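Local coordinates for protein tyrocidine synthetase 3 (Brevibacillus brevis, PDB 2JGP) that carries a peptidyl carrier domain and a condensation domain that forms peptide bonds during nonribosomal synthesis of the antibiotic tyrocidine, at residues G353-G358 with V431-N436; T357-A362 with G369-T374. All blocks are in the same frame, centred on the assembly; numbering follows the deposited sequence.

Contact 1: residues G353-G358 with V431-N436; sequences GTPITG and VFTFQN
Gly353 and Val431 form a single parallel bridge between strands 350-356 and 430-435, which run broadly the same way at 40° and approach to 4.8 Å between the axes of their short segments. In this chloramphenicol-acetyltransferase-like condensation fold, the bridge joins a two-strand antiparallel sheet to the edge of a four-strand sheet. Having no side chain, Gly353 can come close beside Val431 CG2. Phe432 N donates to Gly353 O at 2.9 Å with an N-H...O angle of 165°. The same oxygen also receives the CA-H of Val431, its CA 3.2 Å away, and Gly353 further bonds to the backbone of Thr430.

Beyond this point the strands diverge. Pro355 has no N-H to continue the parallel pairing; its ring carbon CD instead meets Phe432 O at 3.4 Å. The compact, apolar ring suits a place against the branched side chains of Val431 and Thr433: CD packs on Val431 CG1 at 3.5 Å, and Thr433 CG2 touches CD at 3.8 Å, the threonine and proline side chains crossing at about a right angle. Val431 CG1 reaches the proline by lying anti to its backbone N (chi1 165°). Thr433 OG1 bonds to Ser468 OG on the next strand. Thr354 CG2 lies at the edge of the Phe432 ring, which packs on Leu333 of helix 329-345. A water spans the widening gap, donating to Pro355 O at 2.9 Å and to Phe432 O at 2.8 Å.

Contact 2: residues T357-A362 with G369-T374; sequences TGRSHA and GMFVNT
Arg359 and Phe371 meet where the turn after strand 350-356 packs against the Gly-Met-Phe-Val-Asn-Thr sequence, a conserved core motif of condensation domains that leads into strand 373-379. The turn begins as an ST turn: Thr357 OG1 accepts from Arg359 N at 3.1 Å, a bond that a hydroxyl on CB, close to the backbone, is well placed to accept. Gly358 follows with a positive phi of 79°, which favours glycine, and because it has no CB to point at the second segment, its CA can come to 3.5 Å from Phe371 O, the C-H directed almost straight at the oxygen. Thr357 O rests against Phe371 CB at 3.2 Å. No hydrogen bond links the two segments directly.

Asp226 of the HHxxxDG signature motif, outside both segments, makes a polar link between them: its OD1 forms a salt bridge with Arg359 NH2, while OD2 accepts from the backbone N of both Phe371 and Val372, so one carboxylate ties the arginine to the backbone of the second segment.

The Arg359 chain, extended from CG to NE, runs past Phe371, its CG 4.0 Å from Phe371 CB. Its guanidinium then turns one face to the phenyl ring: Phe371 CD1 stands 3.3 Å above the guanidinium plane, over its centre. The two planes are 58° apart and NH2 lies near the ring plane at the ring's edge, so this is a ring edge set on a guanidinium face, not a parallel stack. Arg359 NH1 donates to Ile367 O, which helps fix the rotation of the group. Phe371 projects toward the turn, and its large ring also meets Phe256 and, edge-to-face, Tyr253.

How the contacts relate
Strand 350-356 supplies the first segment of contact 1 and runs directly into that of contact 2, Thr357 and Gly358 being common to both. A sixteen-residue connection follows, and contact 2 closes a short loop within it, with six residues between its segments. Strand 373-379 then returns antiparallel to 350-356, Ile356 N lying 2.9 Å from Asn373 O in a probable hydrogen bond. Helices 387-403 and 409-415 follow before strand 430-435 closes the much longer loop of contact 1, within which 369-374 falls. Contact 1 thus joins the antiparallel pair to the four-strand sheet, whereas contact 2 fastens the connecting loop near the HHxxxDG motif.

Contact 1: residues G353-G358 with V431-N436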
loop_
_atom_site.group_PDB
_atom_site.type_symbol
_atom_site.label_atom_id
_atom_site.label_comp_id
_atom_site.label_asym_id
_atom_site.label_seq_id
_atom_site.Cartn_x
_atom_site.Cartn_y
_atom_site.Cartn_z
ATOM N N GLY A 353 -10.491 -4.717 0.873
ATOM C CA GLY A 353 -9.479 -3.678 1.067
ATOM C C GLY A 353 -8.192 -4.047 0.362
ATOM O O GLY A 353 -7.701 -5.156 0.519
ATOM N N THR A 354 -7.653 -3.129 -0.438
ATOM C CA THR A 354 -6.370 -3.354 -1.102
ATOM C C THR A 354 -5.379 -2.230 -0.776
ATOM O O THR A 354 -5.505 -1.110 -1.284
ATOM C CB THR A 354 -6.521 -3.481 -2.622
ATOM O OG1 THR A 354 -7.151 -2.312 -3.157
ATOM C CG2 THR A 354 -7.354 -4.715 -2.979
ATOM N N PRO A 355 -4.400 -2.515 0.089
ATOM C CA PRO A 355 -3.365 -1.515 0.346
ATOM C C PRO A 355 -2.533 -1.193 -0.894
ATOM O O PRO A 355 -2.255 -2.078 -1.705
ATOM C CB PRO A 355 -2.507 -2.167 1.440
ATOM C CG PRO A 355 -3.405 -3.201 2.068
ATOM C CD PRO A 355 -4.220 -3.715 0.929
ATOM N N ILE A 356 -2.176 0.080 -1.032
ATOM C CA ILE A 356 -1.271 0.556 -2.076
ATOM C C ILE A 356 -0.172 1.343 -1.388
ATOM O O ILE A 356 -0.342 1.771 -0.246
ATOM C CB ILE A 356 -1.990 1.458 -3.105
ATOM C CG1 ILE A 356 -2.673 2.649 -2.423
ATOM C CG2 ILE A 356 -2.991 0.644 -3.908
ATOM C CD1 ILE A 356 -3.296 3.647 -3.396
ATOM N N THR A 357 0.954 1.536 -2.066
ATOM C CA THR A 357 2.103 2.200 -1.438
ATOM C C THR A 357 1.825 3.679 -1.168
ATOM O O THR A 357 2.364 4.258 -0.226
ATOM C CB THR A 357 3.378 2.104 -2.312
ATOM O OG1 THR A 357 3.203 2.888 -3.495
ATOM C CG2 THR A 357 3.678 0.657 -2.693
ATOM N N GLY A 358 0.978 4.282 -2.000
ATOM C CA GLY A 358 0.692 5.714 -1.918
ATOM C C GLY A 358 1.786 6.572 -2.538
ATOM O O GLY A 358 1.746 7.806 -2.443
ATOM N N VAL A 431 -8.775 -8.008 3.709
ATOM C CA VAL A 431 -7.757 -7.296 2.953
ATOM C C VAL A 431 -7.019 -8.284 2.055
ATOM O O VAL A 431 -6.806 -9.436 2.437
ATOM C CB VAL A 431 -6.751 -6.586 3.903
ATOM C CG1 VAL A 431 -5.498 -6.151 3.158
ATOM C CG2 VAL A 431 -7.421 -5.396 4.581
ATOM N N PHE A 432 -6.648 -7.822 0.861
ATOM C CA PHE A 432 -5.862 -8.609 -0.087
ATOM C C PHE A 432 -4.561 -7.876 -0.378
ATOM O O PHE A 432 -4.588 -6.675 -0.647
ATOM C CB PHE A 432 -6.652 -8.807 -1.383
ATOM C CG PHE A 432 -5.852 -9.424 -2.491
ATOM C CD1 PHE A 432 -5.727 -10.799 -2.583
ATOM C CD2 PHE A 432 -5.216 -8.629 -3.434
ATOM C CE1 PHE A 432 -4.982 -11.377 -3.597
ATOM C CE2 PHE A 432 -4.467 -9.202 -4.457
ATOM C CZ PHE A 432 -4.349 -10.574 -4.535
ATOM N N THR A 433 -3.433 -8.584 -0.305
ATOM C CA THR A 433 -2.131 -8.020 -0.712
ATOM C C THR A 433 -1.344 -8.989 -1.588
ATOM O O THR A 433 -1.524 -10.198 -1.500
ATOM C CB THR A 433 -1.240 -7.627 0.493
ATOM O OG1 THR A 433 -0.755 -8.803 1.157
ATOM C CG2 THR A 433 -2.006 -6.758 1.484
ATOM N N PHE A 434 -0.471 -8.444 -2.433
ATOM C CA PHE A 434 0.413 -9.255 -3.278
ATOM C C PHE A 434 1.815 -8.643 -3.268
ATOM O O PHE A 434 1.970 -7.445 -3.501
ATOM C CB PHE A 434 -0.147 -9.358 -4.704
ATOM C CG PHE A 434 0.785 -10.030 -5.681
ATOM C CD1 PHE A 434 1.158 -11.354 -5.505
ATOM C CD2 PHE A 434 1.297 -9.333 -6.772
ATOM C CE1 PHE A 434 2.024 -11.977 -6.391
ATOM C CE2 PHE A 434 2.162 -9.951 -7.668
ATOM C CZ PHE A 434 2.526 -11.277 -7.477
ATOM N N GLN A 435 2.827 -9.460 -2.974
ATOM C CA GLN A 435 4.213 -8.984 -2.853
ATOM C C GLN A 435 5.173 -9.882 -3.637
ATOM O O GLN A 435 4.802 -10.983 -4.047
ATOM C CB GLN A 435 4.643 -8.941 -1.380
ATOM C CG GLN A 435 3.566 -8.480 -0.384
ATOM C CD GLN A 435 2.784 -9.637 0.234
ATOM O OE1 GLN A 435 1.598 -9.832 -0.053
ATOM N NE2 GLN A 435 3.450 -10.410 1.085
ATOM N N ASN A 436 6.406 -9.405 -3.832
ATOM C CA ASN A 436 7.451 -10.157 -4.540
ATOM C C ASN A 436 8.637 -10.524 -3.634
ATOM O O ASN A 436 9.758 -10.053 -3.851
ATOM C CB ASN A 436 7.961 -9.357 -5.750
ATOM C CG ASN A 436 7.009 -9.400 -6.935
ATOM O OD1 ASN A 436 6.500 -8.368 -7.372
ATOM N ND2 ASN A 436 6.778 -10.597 -7.469
HETATM O O HOH W 1 -3.194 -4.741 -2.156
#

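Contact 2: residues T357-A362 with G369-T374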
loop_
_atom_site.group_PDB
_atom_site.type_symbol
_atom_site.label_atom_id
_atom_site.label_comp_id
_atom_site.label_asym_id
_atom_site.label_seq_id
_atom_site.Cartn_x
_atom_site.Cartn_y
_atom_site.Cartn_z
ATOM N N THR A 357 0.954 1.536 -2.066
ATOM C CA THR A 357 2.103 2.200 -1.438
ATOM C C THR A 357 1.825 3.679 -1.168
ATOM O O THR A 357 2.364 4.258 -0.226
ATOM C CB THR A 357 3.378 2.104 -2.312
ATOM O OG1 THR A 357 3.203 2.888 -3.495
ATOM C CG2 THR A 357 3.678 0.657 -2.693
ATOM N N GLY A 358 0.978 4.282 -2.000
ATOM C CA GLY A 358 0.692 5.714 -1.918
ATOM C C GLY A 358 1.786 6.572 -2.538
ATOM O O GLY A 358 1.746 7.806 -2.443
ATOM N N ARG A 359 2.755 5.921 -3.175
ATOM C CA ARG A 359 3.935 6.577 -3.733
ATOM C C ARG A 359 3.804 6.610 -5.252
ATOM O O ARG A 359 4.555 5.946 -5.977
ATOM C CB ARG A 359 5.196 5.823 -3.310
ATOM C CG ARG A 359 5.443 5.851 -1.807
ATOM C CD ARG A 359 6.317 4.710 -1.357
ATOM N NE ARG A 359 6.450 4.683 0.103
ATOM C CZ ARG A 359 7.342 5.398 0.789
ATOM N NH1 ARG A 359 8.208 6.189 0.161
ATOM N NH2 ARG A 359 7.395 5.292 2.104
ATOM N N SER A 360 2.840 7.396 -5.725
ATOM C CA SER A 360 2.416 7.351 -7.122
ATOM C C SER A 360 3.239 8.259 -8.032
ATOM O O SER A 360 2.942 8.384 -9.218
ATOM C CB SER A 360 0.934 7.707 -7.217
ATOM O OG SER A 360 0.663 8.918 -6.545
ATOM N N HIS A 361 4.277 8.882 -7.479
ATOM C CA HIS A 361 5.207 9.670 -8.276
ATOM C C HIS A 361 6.624 9.278 -7.888
ATOM O O HIS A 361 6.887 8.962 -6.729
ATOM C CB HIS A 361 4.980 11.172 -8.055
ATOM C CG HIS A 361 5.726 12.043 -9.018
ATOM N ND1 HIS A 361 7.035 12.421 -8.818
ATOM C CD2 HIS A 361 5.352 12.592 -10.199
ATOM C CE1 HIS A 361 7.433 13.176 -9.827
ATOM N NE2 HIS A 361 6.432 13.292 -10.681
ATOM N N ALA A 362 7.523 9.297 -8.867
ATOM C CA ALA A 362 8.938 9.000 -8.647
ATOM C C ALA A 362 9.482 9.675 -7.386
ATOM O O ALA A 362 10.178 9.046 -6.595
ATOM C CB ALA A 362 9.757 9.431 -9.866
ATOM N N GLY A 369 8.309 8.109 5.449
ATOM C CA GLY A 369 7.066 8.739 5.890
ATOM C C GLY A 369 5.889 7.801 5.733
ATOM O O GLY A 369 6.042 6.663 5.264
ATOM N N MET A 370 4.718 8.288 6.117
ATOM C CA MET A 370 3.496 7.502 6.099
ATOM C C MET A 370 2.737 7.743 4.786
ATOM O O MET A 370 2.034 8.750 4.646
ATOM C CB MET A 370 2.626 7.885 7.300
ATOM C CG MET A 370 1.260 7.241 7.320
ATOM S SD MET A 370 1.345 5.455 7.146
ATOM C CE MET A 370 -0.394 5.083 6.930
ATOM N N PHE A 371 2.884 6.824 3.833
ATOM C CA PHE A 371 2.228 6.943 2.516
ATOM C C PHE A 371 1.155 5.887 2.256
ATOM O O PHE A 371 0.203 6.137 1.502
ATOM C CB PHE A 371 3.269 6.880 1.398
ATOM C CG PHE A 371 4.157 8.093 1.326
ATOM C CD1 PHE A 371 5.446 8.064 1.848
ATOM C CD2 PHE A 371 3.703 9.263 0.737
ATOM C CE1 PHE A 371 6.265 9.183 1.785
ATOM C CE2 PHE A 371 4.514 10.382 0.674
ATOM C CZ PHE A 371 5.802 10.340 1.198
ATOM N N VAL A 372 1.300 4.716 2.868
ATOM C CA VAL A 372 0.409 3.599 2.593
ATOM C C VAL A 372 -1.059 4.020 2.720
ATOM O O VAL A 372 -1.442 4.686 3.674
ATOM C CB VAL A 372 0.731 2.369 3.478
ATOM C CG1 VAL A 372 0.509 2.678 4.951
ATOM C CG2 VAL A 372 -0.099 1.174 3.040
ATOM N N ASN A 373 -1.840 3.670 1.707
ATOM C CA ASN A 373 -3.254 4.031 1.600
ATOM C C ASN A 373 -3.991 2.728 1.367
ATOM O O ASN A 373 -3.380 1.747 0.961
ATOM C CB ASN A 373 -3.460 4.985 0.410
ATOM C CG ASN A 373 -4.821 5.696 0.419
ATOM O OD1 ASN A 373 -5.518 5.755 1.438
ATOM N ND2 ASN A 373 -5.187 6.265 -0.734
ATOM N N THR A 374 -5.288 2.699 1.642
ATOM C CA THR A 374 -6.098 1.526 1.336
ATOM C C THR A 374 -7.232 1.963 0.423
ATOM O O THR A 374 -7.830 3.033 0.615
ATOM C CB THR A 374 -6.669 0.855 2.598
ATOM O OG1 THR A 374 -5.603 0.533 3.497
ATOM C CG2 THR A 374 -7.417 -0.429 2.236
#